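Local coordinates for protein probable L,D-transpeptidase 3 (Mycobacterium tuberculosis, PDB 6D4K) that probably acts as an L,D-transpeptidase in cell-wall biogenesis but does not make 3->3 peptidoglycan cross-links from tetrapeptide donors, and may help attach proteins to peptidoglycan, at residues Q37-G40 and V41-V45; F93-A96 and H97-V100; N249-D252 and I253-V257. All coordinates share one frame; numbering follows the deposited sequence.

Contact 1 of 3, residues Q37-G40 and V41-V45. With CA (calcium ion), chain B.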
loop_
_atom_site.group_PDB
_atom_site.type_symbol
_atom_site.label_atom_id
_atom_site.label_comp_id
_atom_site.label_asym_id
_atom_site.label_seq_id
_atom_site.Cartn_x
_atom_site.Cartn_y
_atom_site.Cartn_z
ATOM N N GLN A 37 0.786 11.354 -14.800
ATOM C CA GLN A 37 0.041 10.888 -13.640
ATOM C C GLN A 37 0.716 11.362 -12.359
ATOM O O GLN A 37 1.947 11.451 -12.288
ATOM C CB GLN A 37 -0.020 9.362 -13.652
ATOM C CG GLN A 37 -1.038 8.768 -12.666
ATOM C CD GLN A 37 -1.067 7.249 -12.649
ATOM O OE1 GLN A 37 -0.518 6.594 -13.527
ATOM N NE2 GLN A 37 -1.716 6.683 -11.644
ATOM N N VAL A 38 -0.100 11.685 -11.352
ATOM C CA VAL A 38 0.375 12.040 -10.019
ATOM C C VAL A 38 0.277 10.803 -9.138
ATOM O O VAL A 38 -0.820 10.254 -8.946
ATOM C CB VAL A 38 -0.438 13.198 -9.422
ATOM C CG1 VAL A 38 0.091 13.522 -8.026
ATOM C CG2 VAL A 38 -0.381 14.413 -10.331
ATOM N N VAL A 39 1.418 10.369 -8.592
ATOM C CA VAL A 39 1.504 9.113 -7.856
ATOM C C VAL A 39 2.258 9.295 -6.536
ATOM O O VAL A 39 3.024 10.247 -6.345
ATOM C CB VAL A 39 2.158 7.985 -8.696
ATOM C CG1 VAL A 39 1.375 7.771 -9.999
ATOM C CG2 VAL A 39 3.663 8.280 -8.954
ATOM N N GLY A 40 2.047 8.348 -5.617
ATOM C CA GLY A 40 2.808 8.278 -4.382
ATOM C C GLY A 40 4.256 7.875 -4.625
ATOM O O GLY A 40 4.653 7.410 -5.693
ATOM N N VAL A 41 5.064 8.039 -3.575
ATOM C CA VAL A 41 6.519 8.083 -3.742
ATOM C C VAL A 41 7.183 6.719 -3.834
ATOM O O VAL A 41 8.404 6.650 -3.999
ATOM C CB VAL A 41 7.244 8.972 -2.707
ATOM C CG1 VAL A 41 6.791 10.414 -2.832
ATOM C CG2 VAL A 41 7.030 8.453 -1.301
ATOM N N ALA A 42 6.425 5.624 -3.772
ATOM C CA ALA A 42 6.985 4.304 -4.035
ATOM C C ALA A 42 6.298 3.623 -5.212
ATOM O O ALA A 42 6.357 2.395 -5.337
ATOM C CB ALA A 42 6.962 3.413 -2.790
ATOM N N HIS A 43 5.667 4.385 -6.099
ATOM C CA HIS A 43 4.888 3.754 -7.162
ATOM C C HIS A 43 5.803 2.938 -8.075
ATOM O O HIS A 43 6.814 3.461 -8.556
ATOM C CB HIS A 43 4.119 4.789 -7.984
ATOM C CG HIS A 43 2.974 4.204 -8.776
ATOM N ND1 HIS A 43 3.164 3.326 -9.822
ATOM C CD2 HIS A 43 1.630 4.375 -8.672
ATOM C CE1 HIS A 43 1.989 2.977 -10.320
ATOM N NE2 HIS A 43 1.043 3.607 -9.646
ATOM N N PRO A 44 5.484 1.676 -8.350
ATOM C CA PRO A 44 6.311 0.894 -9.273
ATOM C C PRO A 44 6.100 1.323 -10.718
ATOM O O PRO A 44 5.152 2.027 -11.073
ATOM C CB PRO A 44 5.817 -0.538 -9.046
ATOM C CG PRO A 44 4.380 -0.371 -8.611
ATOM C CD PRO A 44 4.412 0.873 -7.733
ATOM N N VAL A 45 7.008 0.872 -11.570
ATOM C CA VAL A 45 6.854 1.014 -13.010
ATOM C C VAL A 45 6.295 -0.305 -13.533
ATOM O O VAL A 45 6.948 -1.350 -13.433
ATOM C CB VAL A 45 8.173 1.399 -13.687
ATOM C CG1 VAL A 45 7.952 1.508 -15.187
ATOM C CG2 VAL A 45 8.698 2.719 -13.098
HETATM CA CA CA B . -2.595 9.306 -7.752
HETATM O O HOH W 1 -1.646 3.675 -10.566
HETATM O O HOH W 2 -3.259 8.962 -10.023
HETATM O O HOH W 3 -4.720 8.043 -7.567
HETATM O O HOH W 4 -1.526 7.236 -7.839
HETATM O O HOH W 5 -3.709 11.247 -7.637
#
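H43 folds back against V39 as the chain leaves strand 38-39 through a type I beta turn from G40 to H43. The turn is closed by H43 N donating to G40 O over 3.2 Å. CB of H43 touches CG2 of V39 at 3.7 Å. Because CG is anti to the backbone N (chi1 -161°), the imidazole swings back beside the valine, and the two side chains cross at about a right angle. CD2 comes nearest to the valine, 3.6 Å from CB of V39, and it also meets CG1 of the same residue. On the other flank ND1 donates to P44 O at 2.7 Å. That bond lies in the plane of the ring, reaches a lone pair of the carbonyl and is fairly straight (157°), and together with the water at NE2 it helps hold the ring's rotation. At the tip NE2 meets the O of water 1 at 2.8 Å, in the ring plane, and Q37 NE2 donates to this same water. The imidazole is thus tied on both nitrogens while its carbon side rests on V39. One residue before V39, the carbonyl O of V38 binds the calcium ion at 2.3 Å, and Q37 NE2 also donates to water 2, one of the metal's ligands. In the Ig-like domain, strand 38-39 is an outer strand running parallel to strand 107-113, with backbone bonds from V39 to K112 and G114. The turn leads on to strand 45-49 of the second sheet, and P33 lies against both V39 and H43.

Contact 2 of 3, residues F93-A96 and H97-V100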
loop_
_atom_site.group_PDB
_atom_site.type_symbol
_atom_site.label_atom_id
_atom_site.label_comp_id
_atom_site.label_asym_id
_atom_site.label_seq_id
_atom_site.Cartn_x
_atom_site.Cartn_y
_atom_site.Cartn_z
ATOM N N PHE A 93 12.541 5.384 -2.363
ATOM C CA PHE A 93 11.404 6.221 -2.716
ATOM C C PHE A 93 11.814 7.255 -3.756
ATOM O O PHE A 93 12.921 7.805 -3.703
ATOM C CB PHE A 93 10.876 6.957 -1.482
ATOM C CG PHE A 93 10.411 6.048 -0.376
ATOM C CD1 PHE A 93 10.064 4.731 -0.632
ATOM C CD2 PHE A 93 10.341 6.513 0.929
ATOM C CE1 PHE A 93 9.643 3.895 0.395
ATOM C CE2 PHE A 93 9.921 5.683 1.961
ATOM C CZ PHE A 93 9.577 4.371 1.693
ATOM N N TRP A 94 10.916 7.523 -4.703
ATOM C CA TRP A 94 11.072 8.661 -5.589
ATOM C C TRP A 94 11.093 9.940 -4.756
ATOM O O TRP A 94 10.462 10.004 -3.696
ATOM C CB TRP A 94 9.876 8.741 -6.548
ATOM C CG TRP A 94 9.653 7.536 -7.380
ATOM C CD1 TRP A 94 8.579 6.686 -7.319
ATOM C CD2 TRP A 94 10.497 7.039 -8.430
ATOM N NE1 TRP A 94 8.720 5.681 -8.247
ATOM C CE2 TRP A 94 9.871 5.885 -8.960
ATOM C CE3 TRP A 94 11.705 7.475 -8.990
ATOM C CZ2 TRP A 94 10.441 5.135 -9.994
ATOM C CZ3 TRP A 94 12.269 6.735 -10.017
ATOM C CH2 TRP A 94 11.623 5.582 -10.520
ATOM N N PRO A 95 11.744 10.998 -5.246
ATOM C CA PRO A 95 11.607 12.300 -4.577
ATOM C C PRO A 95 10.164 12.773 -4.671
ATOM O O PRO A 95 9.499 12.575 -5.692
ATOM C CB PRO A 95 12.553 13.214 -5.370
ATOM C CG PRO A 95 12.653 12.586 -6.716
ATOM C CD PRO A 95 12.493 11.095 -6.515
ATOM N N ALA A 96 9.680 13.372 -3.585
ATOM C CA ALA A 96 8.335 13.924 -3.529
ATOM C C ALA A 96 8.250 15.223 -4.326
ATOM O O ALA A 96 9.259 15.881 -4.609
ATOM C CB ALA A 96 7.937 14.201 -2.078
ATOM N N HIS A 97 7.019 15.598 -4.686
ATOM C CA HIS A 97 6.747 16.898 -5.315
ATOM C C HIS A 97 7.606 17.133 -6.553
ATOM O O HIS A 97 8.051 18.249 -6.827
ATOM C CB HIS A 97 6.923 18.039 -4.315
ATOM C CG HIS A 97 6.108 17.883 -3.076
ATOM N ND1 HIS A 97 4.741 18.052 -3.072
ATOM C CD2 HIS A 97 6.458 17.606 -1.799
ATOM C CE1 HIS A 97 4.278 17.870 -1.851
ATOM N NE2 HIS A 97 5.302 17.606 -1.054
ATOM N N SER A 98 7.831 16.076 -7.325
ATOM C CA SER A 98 8.791 16.138 -8.418
ATOM C C SER A 98 8.182 15.619 -9.712
ATOM O O SER A 98 7.151 14.944 -9.717
ATOM C CB SER A 98 10.022 15.282 -8.112
ATOM O OG SER A 98 10.697 15.764 -6.966
ATOM N N THR A 99 8.862 15.915 -10.811
ATOM C CA THR A 99 8.614 15.271 -12.093
ATOM C C THR A 99 9.714 14.241 -12.307
ATOM O O THR A 99 10.897 14.589 -12.293
ATOM C CB THR A 99 8.612 16.301 -13.224
ATOM O OG1 THR A 99 7.547 17.235 -13.014
ATOM C CG2 THR A 99 8.421 15.624 -14.573
ATOM N N VAL A 100 9.334 12.981 -12.461
ATOM C CA VAL A 100 10.269 11.897 -12.726
ATOM C C VAL A 100 10.215 11.604 -14.215
ATOM O O VAL A 100 9.142 11.345 -14.764
ATOM C CB VAL A 100 9.920 10.638 -11.911
ATOM C CG1 VAL A 100 10.872 9.502 -12.271
ATOM C CG2 VAL A 100 9.975 10.926 -10.411
#
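The connection between strands 85-90 and 99-104 of the Ig-like domain, which carries the chain from one sheet to the other, is where W94 and V100 meet. The six-membered ring of the indole receives CG1 of V100 in an off-centre CH-pi contact, the methyl 4.2 Å from the ring centroid and 28° off the normal. CZ3 is the nearest ring atom, 3.8 Å from CG1, with CE3 close behind and also near CG2. V100 reaches the ring because CG1 stands anti to its own backbone N (chi1 177°). Farther round the bend, S98 OG donates to A96 O at 2.8 Å, approaching from above the carbonyl plane rather than along a lone pair. S98 OG also lies 3.5 Å from CB of P95, so the hydroxyl packs against the proline ring while it bridges two residues back. H97, between A96 and S98, has positive phi (54°) where the chain turns; its NE2 is hydrogen-bonded to OD2 of D133. Around the contact, W94 NE1 donates to H43 O and its ring meets F111 edge-to-face, while backbone bonds from V100 to F111, and from S98 just before the strand to T113, join this part of the chain to strand 107-113.

Contact 3 of 3, residues N249-D252 and I253-V257. With CA (calcium ion), chain B.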
loop_
_atom_site.group_PDB
_atom_site.type_symbol
_atom_site.label_atom_id
_atom_site.label_comp_id
_atom_site.label_asym_id
_atom_site.label_seq_id
_atom_site.Cartn_x
_atom_site.Cartn_y
_atom_site.Cartn_z
ATOM N N ASN A 249 -7.547 9.996 3.218
ATOM C CA ASN A 249 -7.612 11.240 2.461
ATOM C C ASN A 249 -6.229 11.792 2.139
ATOM O O ASN A 249 -6.085 12.523 1.152
ATOM C CB ASN A 249 -8.444 12.281 3.216
ATOM C CG ASN A 249 -9.931 11.971 3.201
ATOM O OD1 ASN A 249 -10.435 11.271 2.316
ATOM N ND2 ASN A 249 -10.649 12.523 4.168
ATOM N N ALA A 250 -5.215 11.461 2.949
ATOM C CA ALA A 250 -3.868 11.973 2.723
ATOM C C ALA A 250 -3.071 11.140 1.726
ATOM O O ALA A 250 -2.241 11.695 0.999
ATOM C CB ALA A 250 -3.120 12.035 4.050
ATOM N N VAL A 251 -3.293 9.818 1.681
ATOM C CA VAL A 251 -2.394 8.906 0.987
ATOM C C VAL A 251 -2.796 8.803 -0.482
ATOM O O VAL A 251 -3.947 9.031 -0.879
ATOM C CB VAL A 251 -2.421 7.532 1.693
ATOM C CG1 VAL A 251 -3.701 6.763 1.341
ATOM C CG2 VAL A 251 -1.161 6.725 1.383
ATOM N N ASP A 252 -1.831 8.431 -1.307
ATOM C CA ASP A 252 -2.070 8.215 -2.725
ATOM C C ASP A 252 -1.641 6.812 -3.114
ATOM O O ASP A 252 -0.827 6.174 -2.439
ATOM C CB ASP A 252 -1.296 9.226 -3.588
ATOM C CG ASP A 252 -1.797 9.301 -5.034
ATOM O OD1 ASP A 252 -2.906 8.792 -5.332
ATOM O OD2 ASP A 252 -1.080 9.881 -5.893
ATOM N N ILE A 253 -2.203 6.327 -4.225
ATOM C CA ILE A 253 -1.765 5.041 -4.758
ATOM C C ILE A 253 -0.292 5.149 -5.123
ATOM O O ILE A 253 0.134 6.086 -5.809
ATOM C CB ILE A 253 -2.641 4.581 -5.937
ATOM C CG1 ILE A 253 -3.996 4.051 -5.446
ATOM C CG2 ILE A 253 -1.935 3.481 -6.738
ATOM C CD1 ILE A 253 -4.859 5.033 -4.659
ATOM N N GLY A 254 0.500 4.201 -4.633
ATOM C CA GLY A 254 1.928 4.228 -4.813
ATOM C C GLY A 254 2.696 4.664 -3.590
ATOM O O GLY A 254 3.898 4.449 -3.543
ATOM N N ASP A 255 2.042 5.233 -2.584
ATOM C CA ASP A 255 2.760 5.616 -1.380
ATOM C C ASP A 255 3.145 4.375 -0.569
ATOM O O ASP A 255 2.488 3.338 -0.654
ATOM C CB ASP A 255 1.924 6.566 -0.527
ATOM C CG ASP A 255 2.094 8.013 -0.936
ATOM O OD1 ASP A 255 3.248 8.454 -1.161
ATOM O OD2 ASP A 255 1.062 8.717 -1.039
ATOM N N PRO A 256 4.231 4.450 0.196
ATOM C CA PRO A 256 4.735 3.271 0.901
ATOM C C PRO A 256 4.096 3.068 2.265
ATOM O O PRO A 256 3.755 4.011 2.990
ATOM C CB PRO A 256 6.230 3.585 1.066
ATOM C CG PRO A 256 6.285 5.094 1.158
ATOM C CD PRO A 256 5.167 5.578 0.247
ATOM N N VAL A 257 3.940 1.792 2.599
ATOM C CA VAL A 257 3.505 1.358 3.922
ATOM C C VAL A 257 4.508 0.326 4.401
ATOM O O VAL A 257 4.766 -0.664 3.707
ATOM C CB VAL A 257 2.085 0.768 3.907
ATOM C CG1 VAL A 257 1.715 0.193 5.278
ATOM C CG2 VAL A 257 1.092 1.845 3.492
HETATM CA CA CA B . -2.595 9.306 -7.752
HETATM O O HOH W 4 -1.526 7.236 -7.839
HETATM O O HOH W 3 -4.720 8.043 -7.567
HETATM O O HOH W 2 -3.259 8.962 -10.023
HETATM O O HOH W 5 -3.709 11.247 -7.637
#
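D255 reaches back to D252 across a type II beta turn that follows helix 241-250. Its CG lies anti to the carbonyl carbon (chi1 -86°), which brings OD2 to D252 N at 2.9 Å, using the lone pair that faces away from OD1. In the other direction D255 N donates to D252 O at 3.0 Å, so side chain and backbone together close the turn. V251 flanks the pair: its CG2 sits 3.6 Å from CB of D255, the two side chains lying alongside each other but running opposite ways. D252 is turned differently, with CG anti to the backbone N (chi1 -164°), and its carboxylate points at the calcium ion. Both oxygens bind the metal, OD1 and OD2 each at 2.5 Å, while OD1 also takes a weak hydrogen bond from I253 N. I253 O accepts at 2.9 Å from the O of water 4, itself a calcium ligand. G254 takes the positive phi (103°) of the third position of a type II turn, where glycine is favoured. The two aspartates therefore divide the work: D252 gives its charge to the metal, whereas D255 spends OD2 on the turn and OD1 on V41 N. Calcium probably keeps D252 ionised, and the N-H donors around D255 would likewise favour its negative form.

Contacts 1, 2 and 3 follow one another along the chain, the first two in the Ig-like domain and the third in the catalytic domain, yet all gather at the domain junction. Centres of contacts 1 and 2 are about 8 Å apart, 1 and 3 about 9 Å, 2 and 3 about 13 Å. Contacts 1 and 2 reach one mixed sheet through strands 38-39 and 99-104, which both border strand 107-113; contact 3 joins helix 241-250 to strand 256-260. Contact 1 sits between the others: V41 O probably accepts a hydrogen bond from W94 N, while G40 N and A42 N probably donate to I253 O and G254 O. One calcium ion, bound by V38 and D252, joins both domains, consistent with a fixed interdomain arrangement.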